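PDB 2WB7: PT26-6P from Thermococcus sp., which is of unknown function but is encoded by a family of mobile extrachromosomal elements of euryarchaea and joins immunoglobulin-like domains to a helical domain. Local coordinates for residues R312-E315 with G316-E320; Y344-A347 with P348-D352; N441-A444 with I445-Q449; G501-E504 with Q505-D509. All blocks are in the same frame, centred on the assembly; numbering follows the deposited sequence.

Overall arrangement
The four contacts lie together where the second immunoglobulin-like domain meets the helical domain. Interactions 1 and 2, with centres 9 Å apart, belong to the same sheet: strands 301-314 and 350-364 are neighbours, probably hydrogen-bonded from Val313 N to Asp352 O (2.7 Å) and from Glu315 N to Gly349 O (2.7 Å). Interactions 3 and 4 are the first turns of two helices, with centres 12 Å apart; Tyr447 OH packs on Lys507 CG at 3.8 Å. Interaction 4 bridges the two pairs, with Asp502 CB 3.6 Å from Leu351 CD2 of interaction 2 and its carboxylate close to that of Asp352. Interaction 3 stays about 10 Å, nearest atoms, from interactions 1 and 2.

Interaction 1 of 4, residues R312-E315 with G316-E320; sequences RVIE and GGRME
Arg312 and Glu320 form an antiparallel hydrogen-bonded pair, Val313 and Met319 the non-hydrogen-bonded pair after it, and a type II beta turn from Ile314 to Gly317 reverses the chain between them. Arg312 N to Glu320 O and Glu320 N to Arg312 O are both 2.9 Å, and Ile314 N gives a further bond to Arg318 O. The turn itself is closed by Gly317 N on Ile314 O at 2.8 Å. A water adds a second link, lying 2.7 Å from Glu315 O and also bound by Arg318 N. On the face of the hairpin that carries Arg312 and Glu320, a charged network forms. Arg312 NE meets Glu320 OE1 at 3.3 Å, a weak hydrogen bond within a salt bridge: the oxygen lies at the edge of the guanidinium, in its plane, while the carboxylate stands at 89° to that plane. Arg312 NH1 also bonds Tyr353 OH. The other oxygen of Glu320, OE2, takes Arg318 NH2 at 3.1 Å from above the carboxylate plane. A bend at chi3 (86°) folds the Arg318 guanidinium over Ile314, so that CG1 of Ile314 lies against one of its faces, 3.7 Å from NH2. On the reverse face, the side chains of Val313 and the selenomethionine Met319 lie side by side, CG2 of Val313 4.0 Å from CG of Met319, near Tyr152 of helix 149-157. The hairpin end is thus apolar on one face and ionic on the other, where one carboxylate, each oxygen given to a different arginine, probably offsets only about half of their combined charge.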
ATOM      1  N   ARG A 312     -19.489   6.253   3.862  1.00 33.06           N
ATOM      2  CA  ARG A 312     -19.958   7.160   4.900  1.00 34.25           C
ATOM      3  C   ARG A 312     -19.779   6.452   6.215  1.00 34.44           C
ATOM      4  O   ARG A 312     -20.155   5.293   6.352  1.00 34.72           O
ATOM      5  CB  ARG A 312     -21.425   7.525   4.711  1.00 34.52           C
ATOM      6  CG  ARG A 312     -21.977   8.408   5.813  1.00 36.31           C
ATOM      7  CD  ARG A 312     -23.313   9.039   5.404  1.00 37.97           C
ATOM      8  NE  ARG A 312     -24.125   8.086   4.654  1.00 38.96           N
ATOM      9  CZ  ARG A 312     -24.258   8.099   3.329  1.00 40.15           C
ATOM     10  NH1 ARG A 312     -23.649   9.020   2.599  1.00 39.11           N
ATOM     11  NH2 ARG A 312     -25.009   7.186   2.728  1.00 42.37           N
ATOM     12  N   VAL A 313     -19.156   7.127   7.164  1.00 34.80           N
ATOM     13  CA  VAL A 313     -19.071   6.607   8.512  1.00 35.15           C
ATOM     14  C   VAL A 313     -20.152   7.279   9.336  1.00 35.88           C
ATOM     15  O   VAL A 313     -20.203   8.513   9.446  1.00 35.90           O
ATOM     16  CB  VAL A 313     -17.699   6.876   9.153  1.00 34.71           C
ATOM     17  CG1 VAL A 313     -17.713   6.462  10.592  1.00 34.66           C
ATOM     18  CG2 VAL A 313     -16.627   6.129   8.419  1.00 34.62           C
ATOM     19  N   ILE A 314     -21.022   6.463   9.911  1.00 36.65           N
ATOM     20  CA  ILE A 314     -22.061   6.970  10.789  1.00 37.59           C
ATOM     21  C   ILE A 314     -21.527   7.126  12.211  1.00 38.24           C
ATOM     22  O   ILE A 314     -20.688   6.340  12.642  1.00 38.30           O
ATOM     23  CB  ILE A 314     -23.219   6.006  10.825  1.00 37.65           C
ATOM     24  CG1 ILE A 314     -23.819   5.887   9.425  1.00 37.68           C
ATOM     25  CG2 ILE A 314     -24.247   6.478  11.834  1.00 37.45           C
ATOM     26  CD1 ILE A 314     -24.430   7.179   8.939  1.00 37.39           C
ATOM     27  N   GLU A 315     -21.995   8.135  12.940  1.00 38.88           N
ATOM     28  CA  GLU A 315     -21.632   8.247  14.356  1.00 39.71           C
ATOM     29  C   GLU A 315     -21.865   6.927  15.080  1.00 39.51           C
ATOM     30  O   GLU A 315     -22.932   6.323  14.958  1.00 39.97           O
ATOM     31  CB  GLU A 315     -22.427   9.350  15.026  1.00 39.72           C
ATOM     32  CG  GLU A 315     -21.941  10.705  14.623  1.00 43.26           C
ATOM     33  CD  GLU A 315     -22.929  11.814  14.940  1.00 47.92           C
ATOM     34  OE1 GLU A 315     -23.997  11.529  15.548  1.00 49.10           O
ATOM     35  OE2 GLU A 315     -22.624  12.973  14.566  1.00 49.30           O
ATOM     36  N   GLY A 316     -20.874   6.480  15.841  1.00 39.28           N
ATOM     37  CA  GLY A 316     -20.934   5.164  16.468  1.00 38.77           C
ATOM     38  C   GLY A 316     -19.957   4.227  15.789  1.00 38.54           C
ATOM     39  O   GLY A 316     -19.333   3.392  16.437  1.00 38.63           O
ATOM     40  N   GLY A 317     -19.824   4.372  14.471  1.00 38.33           N
ATOM     41  CA  GLY A 317     -18.767   3.695  13.710  1.00 37.39           C
ATOM     42  C   GLY A 317     -19.259   2.801  12.582  1.00 36.83           C
ATOM     43  O   GLY A 317     -18.461   2.163  11.907  1.00 36.98           O
ATOM     44  N   ARG A 318     -20.565   2.736  12.379  1.00 36.21           N
ATOM     45  CA  ARG A 318     -21.094   1.946  11.290  1.00 36.19           C
ATOM     46  C   ARG A 318     -20.775   2.636   9.957  1.00 35.89           C
ATOM     47  O   ARG A 318     -20.678   3.865   9.894  1.00 36.45           O
ATOM     48  CB  ARG A 318     -22.602   1.752  11.456  1.00 36.32           C
ATOM     49  CG  ARG A 318     -23.176   0.690  10.542  1.00 38.10           C
ATOM     50  CD  ARG A 318     -24.682   0.540  10.714  1.00 40.68           C
ATOM     51  NE  ARG A 318     -25.419   1.488   9.882  1.00 42.61           N
ATOM     52  CZ  ARG A 318     -25.917   2.635  10.320  1.00 42.84           C
ATOM     53  NH1 ARG A 318     -25.751   2.976  11.595  1.00 44.43           N
ATOM     54  NH2 ARG A 318     -26.572   3.436   9.486  1.00 41.63           N
HETATM   55  N   MSE A 319     -20.605   1.859   8.893  1.00 35.19           N
HETATM   56  CA  MSE A 319     -20.261   2.426   7.585  1.00 34.50           C
HETATM   57  C   MSE A 319     -21.313   2.051   6.586  1.00 35.08           C
HETATM   58  O   MSE A 319     -21.919   0.997   6.695  1.00 35.38           O
HETATM   59  CB  MSE A 319     -18.936   1.871   7.052  1.00 33.80           C
HETATM   60  CG  MSE A 319     -17.686   2.308   7.782  1.00 30.20           C
HETATM   61 SE   MSE A 319     -16.154   1.474   6.954  0.50 18.80          SE
HETATM   62  CE  MSE A 319     -14.828   2.414   7.965  1.00 21.26           C
ATOM     63  N   GLU A 320     -21.516   2.896   5.587  1.00 35.88           N
ATOM     64  CA  GLU A 320     -22.388   2.528   4.472  1.00 36.34           C
ATOM     65  C   GLU A 320     -21.882   3.057   3.136  1.00 35.91           C
ATOM     66  O   GLU A 320     -21.298   4.137   3.050  1.00 35.71           O
ATOM     67  CB  GLU A 320     -23.847   2.917   4.743  1.00 36.63           C
ATOM     68  CG  GLU A 320     -24.040   4.273   5.361  1.00 39.36           C
ATOM     69  CD  GLU A 320     -25.448   4.454   5.880  1.00 43.18           C
ATOM     70  OE1 GLU A 320     -26.010   5.556   5.685  1.00 44.86           O
ATOM     71  OE2 GLU A 320     -25.988   3.492   6.482  1.00 44.88           O
TER
HETATM   72  O   HOH W   1     -22.903   3.718  14.411  1.00 33.11           O

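Interaction 2 of 4, residues Y344-A347 with P348-D352; sequences YTDA and PGTLD
A type II beta turn from Ala347 to Thr350 leads the chain out of the loop after strand 336-343 and into strand 350-364. Thr350 N closes it on Ala347 O at 2.9 Å, approaching from above the carbonyl plane, 42° out of it. Gly349, the third residue of the turn, has the positive phi of 106° usual there. Thr350 then reaches back with its side chain: OG1 accepts from Ala347 N at 3.2 Å, so the two residues are joined by a backbone bond and a side-chain bond. The chi1 of -64° sets OG1 beside its own backbone N, facing Ala347, and puts the methyl anti to that N, where CG2 comes to 4.0 Å from Thr345 O. Asp346 crosses the threonine obliquely, its OD1 lying 3.6 Å from Thr350 CB. A water lies within hydrogen-bonding distance of both Asp346 OD1 and Thr350 O, at 2.9 Å from the latter. Ala347 CB packs on the Pro348 ring at CD. Beyond the segments, Thr345 O receives a bond from Tyr353 OH, and Asn279 OD1 accepts from Asp346 N. Directly after the turn, Leu351 and Asp352 both face Val313, a classic beta bulge at the start of the strand. With a valine in place of Thr350, Ala347 N would probably be left without its side-chain acceptor and the loop before the turn would be held less firmly. The threonine hydroxyl therefore does work that the turn's own backbone bond cannot, tying the amide of Ala347 at the entry to the strand.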
ATOM      1  N   TYR A 344     -19.601  14.635  -0.240  1.00 33.41           N
ATOM      2  CA  TYR A 344     -19.649  14.274   1.168  1.00 33.86           C
ATOM      3  C   TYR A 344     -20.941  14.715   1.829  1.00 34.79           C
ATOM      4  O   TYR A 344     -20.919  15.426   2.832  1.00 34.95           O
ATOM      5  CB  TYR A 344     -18.453  14.862   1.884  1.00 33.25           C
ATOM      6  CG  TYR A 344     -17.139  14.390   1.299  1.00 32.04           C
ATOM      7  CD1 TYR A 344     -16.874  13.031   1.149  1.00 29.81           C
ATOM      8  CD2 TYR A 344     -16.159  15.303   0.904  1.00 30.57           C
ATOM      9  CE1 TYR A 344     -15.681  12.589   0.629  1.00 28.25           C
ATOM     10  CE2 TYR A 344     -14.961  14.873   0.382  1.00 29.80           C
ATOM     11  CZ  TYR A 344     -14.724  13.509   0.257  1.00 29.36           C
ATOM     12  OH  TYR A 344     -13.533  13.077  -0.266  1.00 27.45           O
ATOM     13  N   THR A 345     -22.060  14.280   1.258  1.00 35.89           N
ATOM     14  CA  THR A 345     -23.377  14.603   1.776  1.00 37.33           C
ATOM     15  C   THR A 345     -23.418  14.517   3.282  1.00 37.82           C
ATOM     16  O   THR A 345     -23.064  13.503   3.855  1.00 37.23           O
ATOM     17  CB  THR A 345     -24.437  13.647   1.238  1.00 37.57           C
ATOM     18  OG1 THR A 345     -24.416  13.673  -0.195  1.00 39.25           O
ATOM     19  CG2 THR A 345     -25.810  14.072   1.715  1.00 37.84           C
ATOM     20  N   ASP A 346     -23.860  15.594   3.920  1.00 39.14           N
ATOM     21  CA  ASP A 346     -24.020  15.585   5.364  1.00 40.52           C
ATOM     22  C   ASP A 346     -25.464  15.293   5.742  1.00 40.83           C
ATOM     23  O   ASP A 346     -26.366  15.948   5.264  1.00 41.22           O
ATOM     24  CB  ASP A 346     -23.571  16.918   5.966  1.00 40.78           C
ATOM     25  CG  ASP A 346     -23.343  16.829   7.471  1.00 42.18           C
ATOM     26  OD1 ASP A 346     -23.535  15.743   8.046  1.00 44.06           O
ATOM     27  OD2 ASP A 346     -22.967  17.844   8.087  1.00 44.57           O
ATOM     28  N   ALA A 347     -25.670  14.294   6.591  1.00 41.86           N
ATOM     29  CA  ALA A 347     -26.992  13.957   7.130  1.00 42.56           C
ATOM     30  C   ALA A 347     -26.834  13.946   8.637  1.00 43.09           C
ATOM     31  O   ALA A 347     -25.713  13.758   9.138  1.00 43.52           O
ATOM     32  CB  ALA A 347     -27.429  12.586   6.645  1.00 42.54           C
ATOM     33  N   PRO A 348     -27.928  14.174   9.387  1.00 43.44           N
ATOM     34  CA  PRO A 348     -27.694  14.044  10.837  1.00 43.06           C
ATOM     35  C   PRO A 348     -27.234  12.618  11.134  1.00 42.29           C
ATOM     36  O   PRO A 348     -27.843  11.662  10.640  1.00 42.21           O
ATOM     37  CB  PRO A 348     -29.081  14.307  11.441  1.00 43.12           C
ATOM     38  CG  PRO A 348     -29.766  15.191  10.431  1.00 43.64           C
ATOM     39  CD  PRO A 348     -29.288  14.666   9.084  1.00 43.66           C
ATOM     40  N   GLY A 349     -26.153  12.485  11.900  1.00 41.31           N
ATOM     41  CA  GLY A 349     -25.607  11.164  12.215  1.00 39.93           C
ATOM     42  C   GLY A 349     -24.329  10.886  11.444  1.00 39.09           C
ATOM     43  O   GLY A 349     -23.476  10.115  11.891  1.00 39.20           O
ATOM     44  N   THR A 350     -24.191  11.527  10.286  1.00 37.95           N
ATOM     45  CA  THR A 350     -22.978  11.419   9.494  1.00 36.61           C
ATOM     46  C   THR A 350     -21.771  11.943  10.265  1.00 36.00           C
ATOM     47  O   THR A 350     -21.777  13.078  10.744  1.00 36.27           O
ATOM     48  CB  THR A 350     -23.135  12.192   8.173  1.00 36.62           C
ATOM     49  OG1 THR A 350     -24.171  11.580   7.388  1.00 36.39           O
ATOM     50  CG2 THR A 350     -21.832  12.204   7.394  1.00 35.35           C
ATOM     51  N   LEU A 351     -20.737  11.117  10.392  1.00 35.09           N
ATOM     52  CA  LEU A 351     -19.499  11.539  11.053  1.00 34.52           C
ATOM     53  C   LEU A 351     -18.451  12.027  10.051  1.00 34.67           C
ATOM     54  O   LEU A 351     -17.922  13.132  10.172  1.00 34.77           O
ATOM     55  CB  LEU A 351     -18.902  10.387  11.860  1.00 34.45           C
ATOM     56  CG  LEU A 351     -17.606  10.746  12.604  1.00 33.45           C
ATOM     57  CD1 LEU A 351     -17.903  11.673  13.768  1.00 33.15           C
ATOM     58  CD2 LEU A 351     -16.864   9.526  13.093  1.00 32.30           C
ATOM     59  N   ASP A 352     -18.137  11.178   9.075  1.00 34.53           N
ATOM     60  CA  ASP A 352     -17.185  11.517   8.036  1.00 34.17           C
ATOM     61  C   ASP A 352     -17.249  10.454   6.955  1.00 33.50           C
ATOM     62  O   ASP A 352     -18.113   9.585   6.996  1.00 33.50           O
ATOM     63  CB  ASP A 352     -15.774  11.602   8.612  1.00 34.70           C
ATOM     64  CG  ASP A 352     -15.257  10.253   9.146  1.00 36.07           C
ATOM     65  OD1 ASP A 352     -14.638  10.239  10.231  1.00 38.14           O
ATOM     66  OD2 ASP A 352     -15.440   9.209   8.481  1.00 37.34           O
TER
HETATM   67  O   HOH W   2     -23.226  15.628  10.494  1.00 44.76           O

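Interaction 3 of 4, residues N441-A444 with I445-Q449; sequences NENA and IEYAQ
Tyr447 lays one face of its ring over Asn443 O, which stands 3.1 Å above the ring plane and off centre toward the rim. The same oxygen accepts from Tyr447 N at 2.8 Å, nearly in line with its C=O bond. The ring comes back over the preceding turn because CG is anti to the carbonyl carbon and beside the backbone N (chi1 -60°). There CE1 reaches Asn443 CB at 3.8 Å, and the two side chains run side by side in the same direction. Two residues earlier, Ile445 N binds Asn441 O at 3.0 Å, and Ile445 CG1 and CD1 pack against that same oxygen. Glu446 N to Glu442 O and Ala448 N to Ala444 O, the latter 2.8 Å, complete the first turns. What starts this ladder is Asn441 at the N-cap of helix 442-465: its OD1 accepts from Ala444 N at 3.0 Å, the N-H pointing almost straight at it (171°) though from well above the amide plane. Outside the segments, Tyr447 packs against Ala506 and Lys507 of helix 503-523 and Ala494 and Ala495 of helix 471-499, while Ala444 and Ala448 face helix 408-438. With an alanine in place of Tyr447, Asn443 O is likely to lose its aromatic cover and a gap to open where helix 442-465 meets helices 471-499 and 503-523. The helix start thus combines a polar cap, which satisfies an amide that lacks a helical carbonyl partner, with an aromatic wedge into the bundle.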
ATOM      1  N   ASN A 441     -12.238   8.660  27.266  1.00 45.14           N
ATOM      2  CA  ASN A 441     -11.576   8.463  25.981  1.00 45.35           C
ATOM      3  C   ASN A 441     -10.260   9.235  25.952  1.00 46.12           C
ATOM      4  O   ASN A 441     -10.256  10.455  25.766  1.00 45.99           O
ATOM      5  CB  ASN A 441     -12.495   8.954  24.875  1.00 44.95           C
ATOM      6  CG  ASN A 441     -11.954   8.679  23.506  1.00 44.50           C
ATOM      7  OD1 ASN A 441     -10.778   8.931  23.213  1.00 44.66           O
ATOM      8  ND2 ASN A 441     -12.814   8.168  22.641  1.00 43.41           N
ATOM      9  N   GLU A 442      -9.149   8.531  26.143  1.00 47.02           N
ATOM     10  CA  GLU A 442      -7.872   9.203  26.334  1.00 48.58           C
ATOM     11  C   GLU A 442      -7.524  10.104  25.156  1.00 48.35           C
ATOM     12  O   GLU A 442      -7.095  11.246  25.357  1.00 48.76           O
ATOM     13  CB  GLU A 442      -6.739   8.207  26.599  1.00 49.22           C
ATOM     14  CG  GLU A 442      -7.151   7.000  27.479  1.00 54.27           C
ATOM     15  CD  GLU A 442      -7.090   7.265  29.003  1.00 59.79           C
ATOM     16  OE1 GLU A 442      -5.966   7.500  29.527  1.00 61.19           O
ATOM     17  OE2 GLU A 442      -8.165   7.199  29.676  1.00 61.70           O
ATOM     18  N   ASN A 443      -7.715   9.611  23.933  1.00 47.95           N
ATOM     19  CA  ASN A 443      -7.291  10.364  22.744  1.00 47.37           C
ATOM     20  C   ASN A 443      -8.110  11.628  22.542  1.00 46.76           C
ATOM     21  O   ASN A 443      -7.557  12.704  22.317  1.00 46.53           O
ATOM     22  CB  ASN A 443      -7.366   9.515  21.480  1.00 47.65           C
ATOM     23  CG  ASN A 443      -6.771   8.144  21.665  1.00 48.69           C
ATOM     24  OD1 ASN A 443      -5.682   7.863  21.174  1.00 48.87           O
ATOM     25  ND2 ASN A 443      -7.483   7.278  22.389  1.00 49.95           N
ATOM     26  N   ALA A 444      -9.430  11.490  22.614  1.00 45.92           N
ATOM     27  CA  ALA A 444     -10.300  12.642  22.498  1.00 45.25           C
ATOM     28  C   ALA A 444      -9.870  13.677  23.533  1.00 45.13           C
ATOM     29  O   ALA A 444      -9.735  14.848  23.227  1.00 45.35           O
ATOM     30  CB  ALA A 444     -11.745  12.240  22.687  1.00 45.00           C
ATOM     31  N   ILE A 445      -9.631  13.240  24.762  1.00 44.99           N
ATOM     32  CA  ILE A 445      -9.118  14.138  25.789  1.00 44.70           C
ATOM     33  C   ILE A 445      -7.884  14.915  25.319  1.00 44.40           C
ATOM     34  O   ILE A 445      -7.825  16.150  25.418  1.00 44.50           O
ATOM     35  CB  ILE A 445      -8.800  13.377  27.093  1.00 44.81           C
ATOM     36  CG1 ILE A 445     -10.102  12.854  27.704  1.00 46.13           C
ATOM     37  CG2 ILE A 445      -8.068  14.271  28.081  1.00 43.46           C
ATOM     38  CD1 ILE A 445      -9.897  11.930  28.874  1.00 46.83           C
ATOM     39  N   GLU A 446      -6.893  14.201  24.810  1.00 43.37           N
ATOM     40  CA  GLU A 446      -5.700  14.864  24.358  1.00 42.92           C
ATOM     41  C   GLU A 446      -5.965  15.816  23.202  1.00 41.66           C
ATOM     42  O   GLU A 446      -5.383  16.893  23.135  1.00 41.33           O
ATOM     43  CB  GLU A 446      -4.668  13.840  23.955  1.00 43.47           C
ATOM     44  CG  GLU A 446      -4.192  12.997  25.113  1.00 47.85           C
ATOM     45  CD  GLU A 446      -2.774  12.535  24.889  1.00 53.36           C
ATOM     46  OE1 GLU A 446      -2.389  11.471  25.445  1.00 55.25           O
ATOM     47  OE2 GLU A 446      -2.057  13.247  24.133  1.00 55.03           O
ATOM     48  N   TYR A 447      -6.848  15.420  22.293  1.00 40.46           N
ATOM     49  CA  TYR A 447      -7.152  16.244  21.134  1.00 39.23           C
ATOM     50  C   TYR A 447      -7.876  17.508  21.560  1.00 38.82           C
ATOM     51  O   TYR A 447      -7.441  18.628  21.238  1.00 38.49           O
ATOM     52  CB  TYR A 447      -7.997  15.483  20.111  1.00 39.04           C
ATOM     53  CG  TYR A 447      -7.318  14.242  19.586  1.00 38.50           C
ATOM     54  CD1 TYR A 447      -8.058  13.185  19.068  1.00 38.54           C
ATOM     55  CD2 TYR A 447      -5.939  14.102  19.655  1.00 37.71           C
ATOM     56  CE1 TYR A 447      -7.439  12.044  18.600  1.00 36.93           C
ATOM     57  CE2 TYR A 447      -5.315  12.966  19.197  1.00 36.55           C
ATOM     58  CZ  TYR A 447      -6.074  11.943  18.672  1.00 36.54           C
ATOM     59  OH  TYR A 447      -5.464  10.810  18.213  1.00 38.09           O
ATOM     60  N   ALA A 448      -8.970  17.321  22.294  1.00 37.98           N
ATOM     61  CA  ALA A 448      -9.774  18.445  22.745  1.00 37.62           C
ATOM     62  C   ALA A 448      -8.924  19.448  23.537  1.00 37.19           C
ATOM     63  O   ALA A 448      -9.046  20.658  23.360  1.00 36.95           O
ATOM     64  CB  ALA A 448     -10.989  17.971  23.538  1.00 37.75           C
ATOM     65  N   GLN A 449      -8.027  18.960  24.377  1.00 36.81           N
ATOM     66  CA  GLN A 449      -7.144  19.884  25.067  1.00 37.04           C
ATOM     67  C   GLN A 449      -6.215  20.572  24.059  1.00 37.09           C
ATOM     68  O   GLN A 449      -5.939  21.772  24.180  1.00 37.01           O
ATOM     69  CB  GLN A 449      -6.332  19.174  26.156  1.00 37.25           C
ATOM     70  CG  GLN A 449      -5.523  20.113  27.067  1.00 37.82           C
ATOM     71  CD  GLN A 449      -6.390  21.183  27.730  1.00 39.51           C
ATOM     72  OE1 GLN A 449      -7.414  20.880  28.349  1.00 40.28           O
ATOM     73  NE2 GLN A 449      -5.979  22.443  27.602  1.00 39.22           N
TER

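Interaction 4 of 4, residues G501-E504 with Q505-D509; sequences GDLE and QAKID
Gln505 donates the capping bond of its helix to Asp502: its backbone N lies 3.1 Å from OD1, which it meets from above the carboxylate plane, 52° out of it. The carboxylate passes across the base of the glutamine side chain, with OD2 of Asp502 3.3 Å from CB of Gln505. Placing CG anti to its backbone N (chi1 -168°) turns the Asp502 carboxylate forward over this first turn, and OD2 also accepts a bond from His354 NE2 of strand 350-364. Asp502 is thus the N-cap of helix 503-523, the last helix of the helical domain, and its own carbonyl O accepts from Ala506 N at 3.2 Å. Glu504 contributes mainly through its backbone: its O accepts from Lys507 N at 3.0 Å, a bond of the 3-10 kind reaching back three residues, and weakly from Ile508 N. Lys507 N divides itself, since it also makes a weak bond to Leu503 O. Leu503 starts away from the following turn, yet its CD1 swings round to lie 4.1 Å from both Ala506 CB and Lys507 CG. Leu503 also touches Asn443 and Tyr447 of helix 442-465.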
ATOM      1  N   GLY A 501     -16.119   6.803  17.169  1.00 39.88           N
ATOM      2  CA  GLY A 501     -15.795   5.528  16.556  1.00 40.45           C
ATOM      3  C   GLY A 501     -14.959   5.583  15.294  1.00 40.95           C
ATOM      4  O   GLY A 501     -14.950   4.631  14.516  1.00 41.57           O
ATOM      5  N   ASP A 502     -14.241   6.675  15.082  1.00 41.07           N
ATOM      6  CA  ASP A 502     -13.296   6.715  13.988  1.00 41.41           C
ATOM      7  C   ASP A 502     -11.969   7.239  14.463  1.00 41.57           C
ATOM      8  O   ASP A 502     -11.573   8.348  14.127  1.00 41.82           O
ATOM      9  CB  ASP A 502     -13.820   7.584  12.857  1.00 41.75           C
ATOM     10  CG  ASP A 502     -13.017   7.423  11.588  1.00 41.90           C
ATOM     11  OD1 ASP A 502     -11.966   6.752  11.649  1.00 42.37           O
ATOM     12  OD2 ASP A 502     -13.432   7.976  10.538  1.00 42.65           O
ATOM     13  N   LEU A 503     -11.269   6.431  15.239  1.00 41.92           N
ATOM     14  CA  LEU A 503     -10.000   6.849  15.799  1.00 42.16           C
ATOM     15  C   LEU A 503      -8.899   6.918  14.740  1.00 41.89           C
ATOM     16  O   LEU A 503      -7.929   7.673  14.883  1.00 41.87           O
ATOM     17  CB  LEU A 503      -9.618   5.906  16.932  1.00 42.40           C
ATOM     18  CG  LEU A 503      -8.275   6.156  17.603  1.00 44.74           C
ATOM     19  CD1 LEU A 503      -8.068   7.647  18.028  1.00 44.84           C
ATOM     20  CD2 LEU A 503      -8.134   5.178  18.788  1.00 46.72           C
ATOM     21  N   GLU A 504      -9.041   6.138  13.672  1.00 41.46           N
ATOM     22  CA  GLU A 504      -8.037   6.160  12.612  1.00 40.97           C
ATOM     23  C   GLU A 504      -8.002   7.527  11.972  1.00 39.47           C
ATOM     24  O   GLU A 504      -6.956   8.168  11.932  1.00 39.21           O
ATOM     25  CB  GLU A 504      -8.319   5.111  11.549  1.00 41.74           C
ATOM     26  CG  GLU A 504      -8.443   3.681  12.086  1.00 47.05           C
ATOM     27  CD  GLU A 504      -9.903   3.256  12.390  1.00 53.88           C
ATOM     28  OE1 GLU A 504     -10.799   4.142  12.471  1.00 54.72           O
ATOM     29  OE2 GLU A 504     -10.145   2.029  12.560  1.00 57.20           O
ATOM     30  N   GLN A 505      -9.146   7.978  11.457  1.00 37.86           N
ATOM     31  CA  GLN A 505      -9.190   9.294  10.822  1.00 36.37           C
ATOM     32  C   GLN A 505      -8.866  10.421  11.818  1.00 35.48           C
ATOM     33  O   GLN A 505      -8.303  11.454  11.445  1.00 34.99           O
ATOM     34  CB  GLN A 505     -10.514   9.537  10.094  1.00 36.12           C
ATOM     35  CG  GLN A 505     -10.444  10.732   9.148  1.00 35.88           C
ATOM     36  CD  GLN A 505     -11.584  10.782   8.154  1.00 36.36           C
ATOM     37  OE1 GLN A 505     -11.687   9.945   7.243  1.00 34.60           O
ATOM     38  NE2 GLN A 505     -12.445  11.785   8.307  1.00 37.15           N
ATOM     39  N   ALA A 506      -9.197  10.188  13.087  1.00 34.49           N
ATOM     40  CA  ALA A 506      -8.853  11.092  14.175  1.00 33.48           C
ATOM     41  C   ALA A 506      -7.348  11.298  14.262  1.00 33.27           C
ATOM     42  O   ALA A 506      -6.874  12.397  14.545  1.00 33.31           O
ATOM     43  CB  ALA A 506      -9.375  10.551  15.468  1.00 33.17           C
ATOM     44  N   LYS A 507      -6.588  10.237  14.038  1.00 33.02           N
ATOM     45  CA  LYS A 507      -5.142  10.331  14.182  1.00 32.89           C
ATOM     46  C   LYS A 507      -4.527  11.125  13.042  1.00 32.30           C
ATOM     47  O   LYS A 507      -3.496  11.781  13.191  1.00 31.37           O
ATOM     48  CB  LYS A 507      -4.520   8.942  14.279  1.00 33.33           C
ATOM     49  CG  LYS A 507      -4.878   8.196  15.551  1.00 35.28           C
ATOM     50  CD  LYS A 507      -4.293   6.780  15.527  1.00 39.43           C
ATOM     51  CE  LYS A 507      -3.843   6.344  16.922  1.00 41.71           C
ATOM     52  NZ  LYS A 507      -3.256   4.971  16.894  1.00 43.47           N
ATOM     53  N   ILE A 508      -5.172  11.075  11.892  1.00 32.29           N
ATOM     54  CA  ILE A 508      -4.728  11.909  10.788  1.00 32.67           C
ATOM     55  C   ILE A 508      -4.941  13.396  11.126  1.00 33.29           C
ATOM     56  O   ILE A 508      -4.005  14.219  11.063  1.00 33.53           O
ATOM     57  CB  ILE A 508      -5.456  11.555   9.489  1.00 32.46           C
ATOM     58  CG1 ILE A 508      -4.992  10.178   8.981  1.00 31.24           C
ATOM     59  CG2 ILE A 508      -5.203  12.626   8.470  1.00 31.54           C
ATOM     60  CD1 ILE A 508      -5.946   9.500   8.035  1.00 28.41           C
ATOM     61  N   ASP A 509      -6.169  13.739  11.507  1.00 33.49           N
ATOM     62  CA  ASP A 509      -6.451  15.102  11.915  1.00 33.37           C
ATOM     63  C   ASP A 509      -5.437  15.566  12.972  1.00 33.26           C
ATOM     64  O   ASP A 509      -4.849  16.635  12.829  1.00 33.31           O
ATOM     65  CB  ASP A 509      -7.894  15.225  12.404  1.00 33.30           C
ATOM     66  CG  ASP A 509      -8.899  15.086  11.276  1.00 33.51           C
ATOM     67  OD1 ASP A 509      -8.540  15.461  10.139  1.00 33.52           O
ATOM     68  OD2 ASP A 509     -10.038  14.615  11.520  1.00 32.09           O
TER